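Local atomic coordinates of excinuclease ABC, subunit A. (Deinococcus radiodurans, PDB entry 2VF7), a protein that binds DNA, ATP and zinc as a UvrA-family ABC protein and probably helps recognise damaged DNA for excision repair. Residues 680-685 against 698-703. The protein carries 1 engineered substitution. Sequence-based numbering, arbitrary orientation.
Sequences EYRGKN and HDFFAD
Tyr-681 meets Phe-700 and Phe-701 where a type I' beta turn, Tyr-681 to Lys-684, packs on the C-terminal end of helix 694-700. The site is a surface corner of an ABC-type domain, away from the nucleotide and zinc sites. The tyrosine ring touches Phe-700 obliquely; Tyr-681 CE2 lies 3.9 Å from Phe-700 CE1. Its CE2 also reaches Phe-701, whose ring is buried against Leu-615 of helix 609-617 and against helix 705-716. Arg-682 follows and lays its guanidinium flat on one face of the Phe-700 ring. The planes differ by 9° and the centres are 4.1 Å apart, a stacked cation-pi pair. A bend at chi3 (-82°) turns the guanidinium over the ring and its end toward the helix terminus. Arg-682 NH1 and NH2 both donate to Phe-700 O, NH2 at 2.6 Å. Arg-682 NH2 also donates to Tyr-681 OH at 3.1 Å and forms a salt bridge with Glu-704. Phe-700 O and Tyr-681 OH both lie near the guanidinium plane, which fixes the rotation of the group on the ring. Lys-684 covers the opposite face of the Phe-700 ring with its aliphatic chain. The phenylalanine is thus sandwiched between two basic side chains. An alanine in place of this phenylalanine would probably leave the Arg-682 guanidinium without its stacking partner and the Lys-684 methylenes without the ring they lie on. The lysine contact is CH-pi: Lys-684 CE sits 4.0 Å from the Phe-700 ring centroid, 19° off its normal.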
loop_
_atom_site.group_PDB
_atom_site.type_symbol
_atom_site.label_atom_id
_atom_site.label_comp_id
_atom_site.label_asym_id
_atom_site.label_seq_id
_atom_site.Cartn_x
_atom_site.Cartn_y
_atom_site.Cartn_z
ATOM N N GLU A 680 -10.093 -0.110 -44.212
ATOM C CA GLU A 680 -9.445 1.193 -44.356
ATOM C C GLU A 680 -10.191 2.187 -45.252
ATOM O O GLU A 680 -10.546 1.883 -46.403
ATOM C CB GLU A 680 -8.021 1.030 -44.870
ATOM C CG GLU A 680 -7.096 0.222 -43.989
ATOM C CD GLU A 680 -5.794 -0.116 -44.708
ATOM O OE1 GLU A 680 -5.751 -0.018 -45.943
ATOM O OE2 GLU A 680 -4.806 -0.470 -44.041
ATOM N N TYR A 681 -10.419 3.374 -44.705
ATOM C CA TYR A 681 -10.875 4.548 -45.459
ATOM C C TYR A 681 -9.650 5.386 -45.810
ATOM O O TYR A 681 -8.982 5.934 -44.914
ATOM C CB TYR A 681 -11.863 5.377 -44.624
ATOM C CG TYR A 681 -12.155 6.769 -45.168
ATOM C CD1 TYR A 681 -12.928 6.957 -46.322
ATOM C CD2 TYR A 681 -11.673 7.900 -44.519
ATOM C CE1 TYR A 681 -13.196 8.238 -46.819
ATOM C CE2 TYR A 681 -11.940 9.167 -45.003
ATOM C CZ TYR A 681 -12.698 9.326 -46.145
ATOM O OH TYR A 681 -12.942 10.597 -46.591
ATOM N N ARG A 682 -9.362 5.459 -47.106
ATOM C CA ARG A 682 -8.223 6.194 -47.657
ATOM C C ARG A 682 -6.892 5.833 -47.016
ATOM O O ARG A 682 -6.128 6.721 -46.614
ATOM C CB ARG A 682 -8.459 7.711 -47.601
ATOM C CG ARG A 682 -9.310 8.278 -48.730
ATOM C CD ARG A 682 -9.067 9.775 -48.811
ATOM N NE ARG A 682 -9.868 10.517 -47.842
ATOM C CZ ARG A 682 -9.505 11.671 -47.281
ATOM N NH1 ARG A 682 -8.329 12.223 -47.554
ATOM N NH2 ARG A 682 -10.327 12.273 -46.424
ATOM N N GLY A 683 -6.624 4.528 -46.924
ATOM C CA GLY A 683 -5.362 4.003 -46.386
ATOM C C GLY A 683 -5.131 4.169 -44.887
ATOM O O GLY A 683 -4.001 4.000 -44.419
ATOM N N LYS A 684 -6.197 4.498 -44.144
ATOM C CA LYS A 684 -6.176 4.580 -42.680
ATOM C C LYS A 684 -7.231 3.672 -42.032
ATOM O O LYS A 684 -8.387 3.691 -42.447
ATOM C CB LYS A 684 -6.466 6.019 -42.247
ATOM C CG LYS A 684 -5.377 7.020 -42.595
ATOM C CD LYS A 684 -5.316 8.162 -41.581
ATOM C CE LYS A 684 -4.253 9.197 -41.993
ATOM N NZ LYS A 684 -2.984 8.548 -42.446
ATOM N N ASN A 685 -6.871 2.893 -41.007
ATOM C CA ASN A 685 -7.903 2.147 -40.267
ATOM C C ASN A 685 -8.576 3.082 -39.279
ATOM O O ASN A 685 -8.253 4.254 -39.269
ATOM C CB ASN A 685 -7.415 0.806 -39.649
ATOM C CG ASN A 685 -6.235 0.962 -38.676
ATOM O OD1 ASN A 685 -6.183 1.898 -37.894
ATOM N ND2 ASN A 685 -5.288 0.033 -38.734
ATOM N N HIS A 698 -6.752 17.673 -39.749
ATOM C CA HIS A 698 -7.160 18.899 -40.413
ATOM C C HIS A 698 -6.793 18.780 -41.889
ATOM O O HIS A 698 -7.596 19.126 -42.770
ATOM C CB HIS A 698 -6.455 20.079 -39.731
ATOM C CG HIS A 698 -6.730 21.415 -40.349
ATOM N ND1 HIS A 698 -5.944 21.950 -41.347
ATOM C CD2 HIS A 698 -7.675 22.347 -40.074
ATOM C CE1 HIS A 698 -6.406 23.144 -41.677
ATOM N NE2 HIS A 698 -7.453 23.411 -40.916
ATOM N N ASP A 699 -5.593 18.260 -42.144
ATOM C CA ASP A 699 -5.145 17.863 -43.472
ATOM C C ASP A 699 -6.033 16.786 -44.099
ATOM O O ASP A 699 -6.537 16.957 -45.201
ATOM C CB ASP A 699 -3.726 17.306 -43.390
ATOM C CG ASP A 699 -2.681 18.379 -43.247
ATOM O OD1 ASP A 699 -1.877 18.517 -44.190
ATOM O OD2 ASP A 699 -2.650 19.077 -42.209
ATOM N N PHE A 700 -6.207 15.681 -43.388
ATOM C CA PHE A 700 -6.812 14.470 -43.925
ATOM C C PHE A 700 -8.304 14.626 -44.291
ATOM O O PHE A 700 -8.781 14.029 -45.262
ATOM C CB PHE A 700 -6.571 13.317 -42.934
ATOM C CG PHE A 700 -6.971 11.963 -43.447
ATOM C CD1 PHE A 700 -8.110 11.318 -42.938
ATOM C CD2 PHE A 700 -6.217 11.322 -44.427
ATOM C CE1 PHE A 700 -8.497 10.064 -43.415
ATOM C CE2 PHE A 700 -6.592 10.074 -44.888
ATOM C CZ PHE A 700 -7.737 9.443 -44.389
ATOM N N PHE A 701 -9.016 15.452 -43.528
ATOM C CA PHE A 701 -10.459 15.655 -43.691
ATOM C C PHE A 701 -10.831 16.991 -44.303
ATOM O O PHE A 701 -11.980 17.415 -44.177
ATOM C CB PHE A 701 -11.161 15.574 -42.345
ATOM C CG PHE A 701 -11.216 14.197 -41.775
ATOM C CD1 PHE A 701 -10.548 13.900 -40.591
ATOM C CD2 PHE A 701 -11.929 13.194 -42.423
ATOM C CE1 PHE A 701 -10.607 12.608 -40.050
ATOM C CE2 PHE A 701 -11.988 11.911 -41.907
ATOM C CZ PHE A 701 -11.330 11.620 -40.713
ATOM N N ALA A 702 -9.862 17.647 -44.943
ATOM C CA ALA A 702 -10.047 18.938 -45.602
ATOM C C ALA A 702 -11.331 19.063 -46.428
ATOM O O ALA A 702 -11.952 20.121 -46.451
ATOM C CB ALA A 702 -8.850 19.233 -46.479
ATOM N N ASP A 703 -11.718 17.988 -47.108
ATOM C CA ASP A 703 -12.863 18.021 -48.013
ATOM C C ASP A 703 -14.135 17.359 -47.463
ATOM O O ASP A 703 -15.117 17.192 -48.196
ATOM C CB ASP A 703 -12.473 17.432 -49.374
ATOM C CG ASP A 703 -11.680 18.416 -50.227
ATOM O OD1 ASP A 703 -10.690 17.991 -50.876
ATOM O OD2 ASP A 703 -12.050 19.618 -50.254
#